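Local coordinates for aldose-aldose oxidoreductase (Caulobacter crescentus, PDB 5A04), which probably catalyses coupled oxidation of one aldose and reduction of another, using an NADP(H) cofactor that stays bound in its Rossmann domain, at residues A[42-45]-A[46-50]; A[53-56]-A[57-60]; A[108-111]-A[112-116]; A[63-66]-A[67-70]. All coordinates share one frame; numbering follows the deposited sequence. Where two conformers were deposited one is given.

In the fold
All four contacts lie in the NAD-binding Rossmann domain, and along the chain they run in the order 1, 2, 4, 3. Contacts 1 and 2 touch, with centres 9 Å apart. Contact 1 is on helix 42-52, and contact 2 is the turn that leads from that helix into strand 59-60, an edge strand of the parallel sheet. Contact 4 follows in the connection to strand 76-79. Its centre is 12 Å from that of contact 2, and Tyr-60 packs against it. Contact 3 starts helix 110-123, about 32 Å from contact 1 between centres. Lys-44 of contact 1 binds the 2'-phosphate of NADPH, while the Asn-108, Arg-59 and Phe-65 side chains lie about 9 to 11 Å away.

Contact 1. Residues A[42-45]-A[46-50]; sequences PEKL and KTYGE. With NDP (NADPH dihydro-nicotinamide-adenine-dinucleotide phosphate), chain G.
Lys-44 and Tyr-48 are one turn apart on helix 42-52, the helix of the beta-alpha-beta unit between strands 32-38 and 59-60 of the Rossmann fold. Backbone bonds carry the turn. Tyr-48 N gives to Lys-44 O at 2.9 Å, and Thr-47 N reaches Glu-43 O at the same length, with an N-H...O angle of 167°. Gly-49 N bonds to Leu-45 O. Lys-44 O also lies at the edge of the Tyr-48 ring, near its plane.

Apolar touching is light. Lys-44 CB lies 4.1 Å from Tyr-48 CD2, and Thr-47 CG2 sits over one face of that ring. Leu-45 and Tyr-48 both pack on Leu-37 of strand 32-38.

The charged groups divide in two. Glu-43 bends at chi2 (55°), which brings OE2 within 3.8 Å of Lys-46 CD, while Lys-46 NZ stays beyond salt-bridge range at 4.5 Å. Lys-44 instead runs extended to the cofactor, and its NZ also gives to Leu-14 O. Ser-39 and Thr-41 hydrogen-bond NADPH as well. A methionine in place of Lys-44 would probably leave the 2'-phosphate without this positive partner and weaken its hold. Lys-44 NZ donates to NDP O2X, a phosphate oxygen, at 2.7 Å.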
loop_
_atom_site.group_PDB
_atom_site.type_symbol
_atom_site.label_atom_id
_atom_site.label_comp_id
_atom_site.label_asym_id
_atom_site.label_seq_id
_atom_site.Cartn_x
_atom_site.Cartn_y
_atom_site.Cartn_z
ATOM N N PRO A 42 25.345 -28.747 21.809
ATOM C CA PRO A 42 26.272 -29.819 21.425
ATOM C C PRO A 42 25.626 -30.881 20.535
ATOM O O PRO A 42 26.283 -31.375 19.612
ATOM C CB PRO A 42 26.703 -30.404 22.778
ATOM C CG PRO A 42 26.598 -29.244 23.711
ATOM C CD PRO A 42 25.386 -28.475 23.260
ATOM N N GLU A 43 24.360 -31.199 20.779
ATOM C CA GLU A 43 23.686 -32.234 20.001
ATOM C C GLU A 43 23.550 -31.824 18.537
ATOM O O GLU A 43 23.585 -32.670 17.650
ATOM C CB GLU A 43 22.312 -32.553 20.593
ATOM C CG GLU A 43 21.579 -33.695 19.883
ATOM C CD GLU A 43 22.404 -34.979 19.811
ATOM O OE1 GLU A 43 23.106 -35.305 20.800
ATOM O OE2 GLU A 43 22.356 -35.661 18.757
ATOM N N LYS A 44 23.413 -30.525 18.280
ATOM C CA LYS A 44 23.325 -30.037 16.899
ATOM C C LYS A 44 24.654 -30.194 16.159
ATOM O O LYS A 44 24.683 -30.489 14.966
ATOM C CB LYS A 44 22.887 -28.568 16.869
ATOM C CG LYS A 44 21.427 -28.345 17.201
ATOM C CD LYS A 44 21.067 -26.867 17.042
ATOM C CE LYS A 44 19.708 -26.569 17.619
ATOM N NZ LYS A 44 19.386 -25.106 17.521
ATOM N N LEU A 45 25.758 -29.983 16.864
ATOM C CA LEU A 45 27.065 -30.166 16.255
ATOM C C LEU A 45 27.243 -31.625 15.829
ATOM O O LEU A 45 27.806 -31.914 14.773
ATOM C CB LEU A 45 28.175 -29.750 17.220
ATOM C CG LEU A 45 28.248 -28.256 17.527
ATOM C CD1 LEU A 45 29.275 -28.007 18.642
ATOM C CD2 LEU A 45 28.628 -27.486 16.264
ATOM N N LYS A 46 26.746 -32.538 16.650
ATOM C CA LYS A 46 26.830 -33.958 16.325
ATOM C C LYS A 46 25.941 -34.269 15.128
ATOM O O LYS A 46 26.393 -34.831 14.126
ATOM C CB LYS A 46 26.421 -34.810 17.530
ATOM C CG LYS A 46 26.352 -36.304 17.223
ATOM C CD LYS A 46 25.889 -37.092 18.439
ATOM C CE LYS A 46 25.663 -38.557 18.104
ATOM N NZ LYS A 46 25.041 -39.270 19.254
ATOM N N THR A 47 24.679 -33.875 15.240
ATOM C CA THR A 47 23.673 -34.160 14.223
ATOM C C THR A 47 24.065 -33.621 12.849
ATOM O O THR A 47 24.092 -34.359 11.857
ATOM C CB THR A 47 22.312 -33.569 14.632
ATOM O OG1 THR A 47 21.803 -34.299 15.755
ATOM C CG2 THR A 47 21.314 -33.669 13.483
ATOM N N TYR A 48 24.379 -32.330 12.781
ATOM C CA TYR A 48 24.679 -31.726 11.489
ATOM C C TYR A 48 26.106 -31.984 11.056
ATOM O O TYR A 48 26.405 -31.994 9.862
ATOM C CB TYR A 48 24.383 -30.224 11.531
ATOM C CG TYR A 48 22.916 -29.968 11.702
ATOM C CD1 TYR A 48 22.036 -30.169 10.644
ATOM C CD2 TYR A 48 22.395 -29.577 12.928
ATOM C CE1 TYR A 48 20.687 -29.962 10.796
ATOM C CE2 TYR A 48 21.037 -29.366 13.092
ATOM C CZ TYR A 48 20.193 -29.565 12.019
ATOM O OH TYR A 48 18.847 -29.362 12.168
ATOM N N GLY A 49 26.996 -32.179 12.025
ATOM C CA GLY A 49 28.370 -32.532 11.717
ATOM C C GLY A 49 28.402 -33.868 10.999
ATOM O O GLY A 49 29.125 -34.053 10.018
ATOM N N GLU A 50 27.603 -34.802 11.492
ATOM C CA GLU A 50 27.533 -36.123 10.875
ATOM C C GLU A 50 26.847 -36.071 9.513
ATOM O O GLU A 50 27.335 -36.655 8.548
ATOM C CB GLU A 50 26.818 -37.098 11.807
ATOM C CG GLU A 50 27.714 -37.580 12.937
ATOM C CD GLU A 50 26.978 -38.420 13.966
ATOM O OE1 GLU A 50 25.805 -38.781 13.722
ATOM O OE2 GLU A 50 27.575 -38.709 15.026
HETATM P PA NDP G . 16.000 -19.617 15.170
HETATM O O1A NDP G . 15.471 -19.273 16.518
HETATM O O2A NDP G . 15.273 -20.643 14.345
HETATM O O5B NDP G . 17.574 -20.082 15.273
HETATM C C5B NDP G . 18.276 -19.149 16.044
HETATM C C4B NDP G . 19.553 -19.879 16.486
HETATM O O4B NDP G . 20.505 -18.959 17.023
HETATM C C3B NDP G . 19.214 -20.888 17.609
HETATM O O3B NDP G . 18.807 -22.113 17.087
HETATM C C2B NDP G . 20.598 -21.080 18.242
HETATM O O2B NDP G . 21.356 -21.890 17.555
HETATM C C1B NDP G . 21.223 -19.634 18.037
HETATM N N9A NDP G . 21.208 -18.840 19.269
HETATM C C8A NDP G . 22.310 -18.318 19.939
HETATM N N7A NDP G . 21.976 -17.652 21.062
HETATM C C5A NDP G . 20.583 -17.748 21.123
HETATM C C6A NDP G . 19.642 -17.257 22.047
HETATM N N6A NDP G . 20.058 -16.531 23.141
HETATM N N1A NDP G . 18.302 -17.483 21.891
HETATM C C2A NDP G . 17.962 -18.218 20.768
HETATM N N3A NDP G . 18.735 -18.738 19.808
HETATM C C4A NDP G . 20.076 -18.491 20.011
HETATM O O3 NDP G . 15.953 -18.132 14.430
HETATM P PN NDP G . 15.980 -18.130 12.802
HETATM O O1N NDP G . 17.034 -18.988 12.231
HETATM O O2N NDP G . 14.609 -17.940 12.192
HETATM O O5D NDP G . 16.593 -16.499 12.566
HETATM C C5D NDP G . 17.926 -16.346 12.966
HETATM C C4D NDP G . 18.489 -15.112 12.207
HETATM O O4D NDP G . 18.281 -15.318 10.775
HETATM C C3D NDP G . 17.699 -13.798 12.565
HETATM O O3D NDP G . 18.594 -12.670 12.535
HETATM C C2D NDP G . 16.697 -13.666 11.428
HETATM O O2D NDP G . 16.384 -12.314 11.140
HETATM C C1D NDP G . 17.538 -14.248 10.238
HETATM N N1N NDP G . 16.653 -14.830 9.227
HETATM C C2N NDP G . 16.775 -14.452 7.900
HETATM C C3N NDP G . 15.959 -15.025 6.966
HETATM C C7N NDP G . 16.080 -14.625 5.564
HETATM O O7N NDP G . 15.259 -14.986 4.701
HETATM N N7N NDP G . 17.152 -13.825 5.180
HETATM C C4N NDP G . 14.935 -16.047 7.316
HETATM C C5N NDP G . 14.857 -16.348 8.753
HETATM C C6N NDP G . 15.680 -15.772 9.628
HETATM P P2B NDP G . 22.347 -23.000 18.425
HETATM O O1X NDP G . 23.073 -22.051 19.352
HETATM O O2X NDP G . 21.277 -23.849 19.039
HETATM O O3X NDP G . 23.178 -23.633 17.312
#

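Contact 2. Residues A[53-56]-A[57-60]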
loop_
_atom_site.group_PDB
_atom_site.type_symbol
_atom_site.label_atom_id
_atom_site.label_comp_id
_atom_site.label_asym_id
_atom_site.label_seq_id
_atom_site.Cartn_x
_atom_site.Cartn_y
_atom_site.Cartn_z
ATOM N N GLY A 53 29.299 -34.142 7.036
ATOM C CA GLY A 53 30.681 -34.591 6.932
ATOM C C GLY A 53 31.671 -33.566 7.455
ATOM O O GLY A 53 32.754 -33.380 6.892
ATOM N N ILE A 54 31.280 -32.884 8.526
ATOM C CA ILE A 54 32.133 -31.896 9.181
ATOM C C ILE A 54 32.851 -32.549 10.350
ATOM O O ILE A 54 32.204 -32.939 11.324
ATOM C CB ILE A 54 31.314 -30.691 9.710
ATOM C CG1 ILE A 54 30.380 -30.143 8.628
ATOM C CG2 ILE A 54 32.263 -29.611 10.259
ATOM C CD1 ILE A 54 31.082 -29.680 7.382
ATOM N N PRO A 55 34.186 -32.688 10.256
ATOM C CA PRO A 55 34.913 -33.385 11.328
ATOM C C PRO A 55 34.837 -32.628 12.654
ATOM O O PRO A 55 34.596 -31.417 12.651
ATOM C CB PRO A 55 36.356 -33.443 10.805
ATOM C CG PRO A 55 36.457 -32.358 9.808
ATOM C CD PRO A 55 35.082 -32.205 9.194
ATOM N N GLU A 56 35.034 -33.340 13.762
ATOM C CA GLU A 56 34.976 -32.748 15.098
ATOM C C GLU A 56 35.940 -31.575 15.286
ATOM O O GLU A 56 35.669 -30.662 16.066
ATOM C CB GLU A 56 35.253 -33.820 16.160
ATOM C CG GLU A 56 34.142 -34.853 16.256
ATOM C CD GLU A 56 34.250 -35.728 17.489
ATOM O OE1 GLU A 56 35.080 -36.660 17.483
ATOM O OE2 GLU A 56 33.503 -35.481 18.461
ATOM N N THR A 57 37.053 -31.601 14.563
ATOM C CA THR A 57 38.020 -30.508 14.586
ATOM C C THR A 57 37.434 -29.206 14.033
ATOM O O THR A 57 37.982 -28.128 14.257
ATOM C CB THR A 57 39.263 -30.848 13.761
ATOM O OG1 THR A 57 38.867 -31.210 12.431
ATOM C CG2 THR A 57 40.031 -32.014 14.393
ATOM N N HIS A 58 36.338 -29.324 13.286
ATOM C CA HIS A 58 35.717 -28.166 12.638
ATOM C C HIS A 58 34.355 -27.853 13.248
ATOM O O HIS A 58 33.520 -27.182 12.627
ATOM C CB HIS A 58 35.584 -28.404 11.127
ATOM C CG HIS A 58 36.892 -28.429 10.396
ATOM N ND1 HIS A 58 37.963 -29.199 10.807
ATOM C CD2 HIS A 58 37.301 -27.782 9.278
ATOM C CE1 HIS A 58 38.973 -29.020 9.975
ATOM N NE2 HIS A 58 38.596 -28.171 9.035
ATOM N N ARG A 59 34.134 -28.347 14.460
ATOM C CA ARG A 59 32.907 -28.076 15.208
ATOM C C ARG A 59 33.258 -27.239 16.433
ATOM O O ARG A 59 34.144 -27.610 17.201
ATOM C CB ARG A 59 32.225 -29.378 15.636
ATOM C CG ARG A 59 31.867 -30.289 14.466
ATOM C CD ARG A 59 31.300 -31.612 14.956
ATOM N NE ARG A 59 31.360 -32.637 13.918
ATOM C CZ ARG A 59 30.945 -33.893 14.086
ATOM N NH1 ARG A 59 30.428 -34.270 15.248
ATOM N NH2 ARG A 59 31.033 -34.767 13.087
ATOM N N TYR A 60 32.560 -26.121 16.615
ATOM C CA TYR A 60 32.866 -25.190 17.700
ATOM C C TYR A 60 31.630 -24.893 18.537
ATOM O O TYR A 60 30.527 -24.816 18.009
ATOM C CB TYR A 60 33.421 -23.878 17.144
ATOM C CG TYR A 60 34.680 -24.035 16.335
ATOM C CD1 TYR A 60 34.621 -24.397 14.998
ATOM C CD2 TYR A 60 35.932 -23.816 16.906
ATOM C CE1 TYR A 60 35.768 -24.552 14.246
ATOM C CE2 TYR A 60 37.093 -23.961 16.158
ATOM C CZ TYR A 60 37.001 -24.332 14.826
ATOM O OH TYR A 60 38.138 -24.475 14.062
#
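The backbone folds from Pro-55 to Arg-59 through two overlapping turns: His-58 N donates to Pro-55 O at 2.8 Å and Arg-59 N to Glu-56 O at 3.2 Å.

The main side chain is Arg-59. It runs extended from CG to NE, back along the turn, and grips Ile-54 O side-on with two nitrogens. NE is 2.7 Å from Ile-54 O and NH2 is 2.8 Å from the same atom. The oxygen lies in the guanidinium plane, and the two nitrogens reach it from opposite faces of the carbonyl plane. This pair of hydrogen bonds to one oxygen probably fixes the rotation of the guanidinium. Glu-56 CG covers one of its faces, off-centre, near the outer atoms. The Glu-56 carboxylate is not in contact with it.

His-58 makes the second cluster. Its CB lies 3.6 Å from Ile-54 CG2, and the two side chains cross at about a right angle. Pro-55 CG comes within 3.6 Å of His-58 ND1. Thr-57 OG1 hydrogen-bonds that ND1 in the plane of the ring, at 2.7 Å. On the far side of the ring, NE2 bonds to Asp-73, which leaves both ring nitrogens engaged. Ile-54 packs inward on Leu-34 and Leu-37. The arrangement is the helix-to-strand connection of a Rossmann beta-alpha-beta unit, delivering the chain from helix 42-52 into edge strand 59-60.

Contact 3. Residues A[108-111]-A[112-116]; sequences NTVA and DCEAM
Thr-109 meets Asp-112 across the first turn of helix 110-123. From Thr-109 CB, which is 4.2 Å from Asp-112 OD2, the hydroxyl branch carries the contact. OG1 lies between the backbone N and the carbonyl carbon (chi1 67°), which puts it within hydrogen-bonding distance of Asp-112 N. It accepts from Asp-112 N at 3.0 Å, with an N-H...O angle of 156°. The same OG1 is 3.2 Å from Asp-112 OD2.

This is an N-cap, and it opens the helix that joins strands 99-102 and 127-129 of the Rossmann fold. The backbone continues it: Cys-113 N bonds to Thr-109 O, and Glu-114 N to Val-110 O at 2.9 Å. A valine in place of Thr-109 would probably leave Asp-112 N without its capping acceptor and let the first turn fray.

Both oxygens of the Asp-112 carboxylate have partners. OD1 forms a salt bridge with Arg-87 of helix 86-95. OD2 takes a short bond of 2.5 Å from a water, which in turn accepts from Asn-108 N at 2.9 Å. One turn on, Val-110 CG1 rests against Glu-114 CD at 3.9 Å. Cys-113 faces inward, onto Leu-318 and Leu-321 of helix 314-333.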
loop_
_atom_site.group_PDB
_atom_site.type_symbol
_atom_site.label_atom_id
_atom_site.label_comp_id
_atom_site.label_asym_id
_atom_site.label_seq_id
_atom_site.Cartn_x
_atom_site.Cartn_y
_atom_site.Cartn_z
ATOM N N ASN A 108 20.820 -4.153 16.262
ATOM C CA ASN A 108 19.685 -3.451 16.879
ATOM C C ASN A 108 19.656 -1.952 16.604
ATOM O O ASN A 108 18.592 -1.329 16.652
ATOM C CB ASN A 108 19.677 -3.653 18.398
ATOM C CG ASN A 108 19.434 -5.097 18.803
ATOM O OD1 ASN A 108 19.123 -5.956 17.970
ATOM N ND2 ASN A 108 19.583 -5.372 20.091
ATOM N N THR A 109 20.823 -1.357 16.371
ATOM C CA THR A 109 20.935 0.099 16.296
ATOM C C THR A 109 21.950 0.551 15.264
ATOM O O THR A 109 22.801 -0.226 14.833
ATOM C CB THR A 109 21.376 0.717 17.652
ATOM O OG1 THR A 109 22.723 0.312 17.940
ATOM C CG2 THR A 109 20.481 0.265 18.792
ATOM N N VAL A 110 21.885 1.831 14.920
ATOM C CA VAL A 110 22.879 2.443 14.054
ATOM C C VAL A 110 24.280 2.276 14.641
ATOM O O VAL A 110 25.203 1.849 13.946
ATOM C CB VAL A 110 22.563 3.933 13.834
ATOM C CG1 VAL A 110 23.740 4.652 13.173
ATOM C CG2 VAL A 110 21.304 4.060 12.970
ATOM N N ALA A 111 24.427 2.599 15.926
ATOM C CA ALA A 111 25.732 2.506 16.587
ATOM C C ALA A 111 26.323 1.102 16.505
ATOM O O ALA A 111 27.521 0.934 16.300
ATOM C CB ALA A 111 25.613 2.939 18.049
ATOM N N ASP A 112 25.483 0.094 16.676
ATOM C CA ASP A 112 25.971 -1.281 16.632
ATOM C C ASP A 112 26.443 -1.644 15.225
ATOM O O ASP A 112 27.457 -2.324 15.058
ATOM C CB ASP A 112 24.885 -2.256 17.091
ATOM C CG ASP A 112 24.641 -2.210 18.597
ATOM O OD1 ASP A 112 25.549 -1.794 19.347
ATOM O OD2 ASP A 112 23.535 -2.611 19.023
ATOM N N CYS A 113 25.692 -1.209 14.216
ATOM C CA CYS A 113 26.123 -1.402 12.828
ATOM C C CYS A 113 27.472 -0.740 12.594
ATOM O O CYS A 113 28.358 -1.320 11.977
ATOM C CB CYS A 113 25.108 -0.824 11.838
ATOM S SG CYS A 113 23.505 -1.632 11.859
ATOM N N GLU A 114 27.625 0.488 13.079
ATOM C CA GLU A 114 28.888 1.198 12.892
ATOM C C GLU A 114 30.047 0.441 13.529
ATOM O O GLU A 114 31.138 0.377 12.963
ATOM C CB GLU A 114 28.803 2.617 13.467
ATOM C CG GLU A 114 27.781 3.486 12.737
ATOM C CD GLU A 114 27.637 4.875 13.352
ATOM O OE1 GLU A 114 27.628 4.986 14.593
ATOM O OE2 GLU A 114 27.537 5.855 12.589
ATOM N N ALA A 115 29.802 -0.145 14.697
ATOM C CA ALA A 115 30.835 -0.907 15.397
ATOM C C ALA A 115 31.241 -2.133 14.596
ATOM O O ALA A 115 32.419 -2.477 14.513
ATOM C CB ALA A 115 30.347 -1.311 16.773
ATOM N N MET A 116 30.252 -2.784 13.993
ATOM C CA MET A 116 30.509 -3.976 13.200
ATOM C C MET A 116 31.344 -3.635 11.970
ATOM O O MET A 116 32.292 -4.339 11.635
ATOM C CB MET A 116 29.183 -4.638 12.803
ATOM C CG MET A 116 28.465 -5.257 13.996
ATOM S SD MET A 116 26.716 -5.544 13.641
ATOM C CE MET A 116 26.813 -6.868 12.430
HETATM O O HOH W 1 22.735 -4.922 18.370
#

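Contact 4. Residues A[63-66]-A[67-70]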
loop_
_atom_site.group_PDB
_atom_site.type_symbol
_atom_site.label_atom_id
_atom_site.label_comp_id
_atom_site.label_asym_id
_atom_site.label_seq_id
_atom_site.Cartn_x
_atom_site.Cartn_y
_atom_site.Cartn_z
ATOM N N GLU A 63 31.714 -21.097 23.241
ATOM C CA GLU A 63 32.840 -20.927 24.157
ATOM C C GLU A 63 34.183 -21.117 23.456
ATOM O O GLU A 63 35.176 -20.489 23.825
ATOM C CB GLU A 63 32.722 -21.899 25.332
ATOM C CG GLU A 63 31.481 -21.677 26.181
ATOM C CD GLU A 63 31.349 -22.695 27.292
ATOM O OE1 GLU A 63 31.839 -23.832 27.119
ATOM O OE2 GLU A 63 30.754 -22.358 28.337
ATOM N N THR A 64 34.224 -21.980 22.439
ATOM C CA THR A 64 35.493 -22.248 21.764
ATOM C C THR A 64 35.611 -21.541 20.412
ATOM O O THR A 64 36.617 -21.699 19.731
ATOM C CB THR A 64 35.736 -23.775 21.536
ATOM O OG1 THR A 64 34.743 -24.309 20.651
ATOM C CG2 THR A 64 35.712 -24.544 22.857
ATOM N N PHE A 65 34.594 -20.763 20.038
ATOM C CA PHE A 65 34.532 -20.149 18.704
ATOM C C PHE A 65 35.779 -19.338 18.335
ATOM O O PHE A 65 36.217 -19.371 17.199
ATOM C CB PHE A 65 33.269 -19.264 18.598
ATOM C CG PHE A 65 33.214 -18.407 17.350
ATOM C CD1 PHE A 65 33.271 -18.972 16.083
ATOM C CD2 PHE A 65 33.085 -17.030 17.451
ATOM C CE1 PHE A 65 33.209 -18.178 14.943
ATOM C CE2 PHE A 65 33.029 -16.228 16.316
ATOM C CZ PHE A 65 33.103 -16.805 15.055
ATOM N N ASP A 66 36.389 -18.638 19.288
ATOM C CA ASP A 66 37.511 -17.774 18.921
ATOM C C ASP A 66 38.724 -18.570 18.422
ATOM O O ASP A 66 39.585 -18.032 17.718
ATOM C CB ASP A 66 37.900 -16.883 20.103
ATOM C CG ASP A 66 36.719 -16.101 20.638
ATOM O OD1 ASP A 66 36.191 -15.248 19.895
ATOM O OD2 ASP A 66 36.309 -16.350 21.788
ATOM N N ARG A 67 38.765 -19.860 18.740
ATOM C CA ARG A 67 39.839 -20.733 18.261
ATOM C C ARG A 67 39.809 -20.930 16.749
ATOM O O ARG A 67 40.761 -21.447 16.168
ATOM C CB ARG A 67 39.762 -22.101 18.941
ATOM C CG ARG A 67 39.973 -22.075 20.457
ATOM C CD ARG A 67 39.768 -23.478 21.006
ATOM N NE ARG A 67 39.856 -23.559 22.460
ATOM C CZ ARG A 67 39.533 -24.645 23.157
ATOM N NH1 ARG A 67 39.097 -25.727 22.524
ATOM N NH2 ARG A 67 39.638 -24.649 24.480
ATOM N N ILE A 68 38.713 -20.521 16.116
ATOM C CA ILE A 68 38.557 -20.678 14.676
ATOM C C ILE A 68 39.596 -19.854 13.902
ATOM O O ILE A 68 39.823 -20.085 12.716
ATOM C CB ILE A 68 37.118 -20.292 14.236
ATOM C CG1 ILE A 68 36.708 -21.022 12.939
ATOM C CG2 ILE A 68 36.967 -18.771 14.086
ATOM C CD1 ILE A 68 35.196 -20.968 12.697
ATOM N N ILE A 69 40.240 -18.905 14.577
ATOM C CA ILE A 69 41.341 -18.150 13.983
ATOM C C ILE A 69 42.444 -19.080 13.449
ATOM O O ILE A 69 43.148 -18.747 12.494
ATOM C CB ILE A 69 41.938 -17.160 15.019
ATOM C CG1 ILE A 69 42.946 -16.206 14.376
ATOM C CG2 ILE A 69 42.559 -17.905 16.198
ATOM C CD1 ILE A 69 43.398 -15.108 15.354
ATOM N N ASP A 70 42.557 -20.258 14.050
ATOM C CA ASP A 70 43.617 -21.202 13.704
ATOM C C ASP A 70 43.154 -22.247 12.704
ATOM O O ASP A 70 43.865 -23.217 12.442
ATOM C CB ASP A 70 44.131 -21.897 14.959
ATOM C CG ASP A 70 44.890 -20.961 15.870
ATOM O OD1 ASP A 70 45.520 -20.012 15.362
ATOM O OD2 ASP A 70 44.855 -21.181 17.091
#
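Arg-67 N donates to Thr-64 O at 3.0 Å, matched in length by the bond from Ile-68 N to Phe-65 O. Each spans three residues. The next bond, Ile-69 N to Asp-66 O, is weak at 3.3 Å. Asp-70 N then bonds to Arg-67 O and carries the same spacing to the end of the segment.

Two side-chain pairs meet over this frame. On the outer side, the Arg-67 side chain, extended from CG to NE, passes Thr-64 at a slant. Thr-64 CG2 lies over one face of the guanidinium, 3.6 Å from NH1 and to one side of the group's centre. With Thr-64 chi1 at 64°, OG1 sits between the backbone N and the carbonyl carbon, where it accepts from Ser-61 N.

On the inner side, Phe-65 and Ile-68 form the apolar pair. Phe-65 CG is anti to the backbone N (chi1 171°), and the ring swings round to place CE1 3.9 Å from Ile-68 CG2. Ile-68 CD1 also approaches CE1, at 4.1 Å. Both residues are buried. Phe-65 packs on Leu-12 and on Ala-93 of helix 86-95, while Ile-68 reaches Ala-10 of strand 7-12. Asp-66 OD1 makes a salt bridge with Arg-92 of helix 86-95. The repeated three-residue bonds make this a 3-10 helix, here forming part of the connection between strands 59-60 and 76-79 of the Rossmann domain.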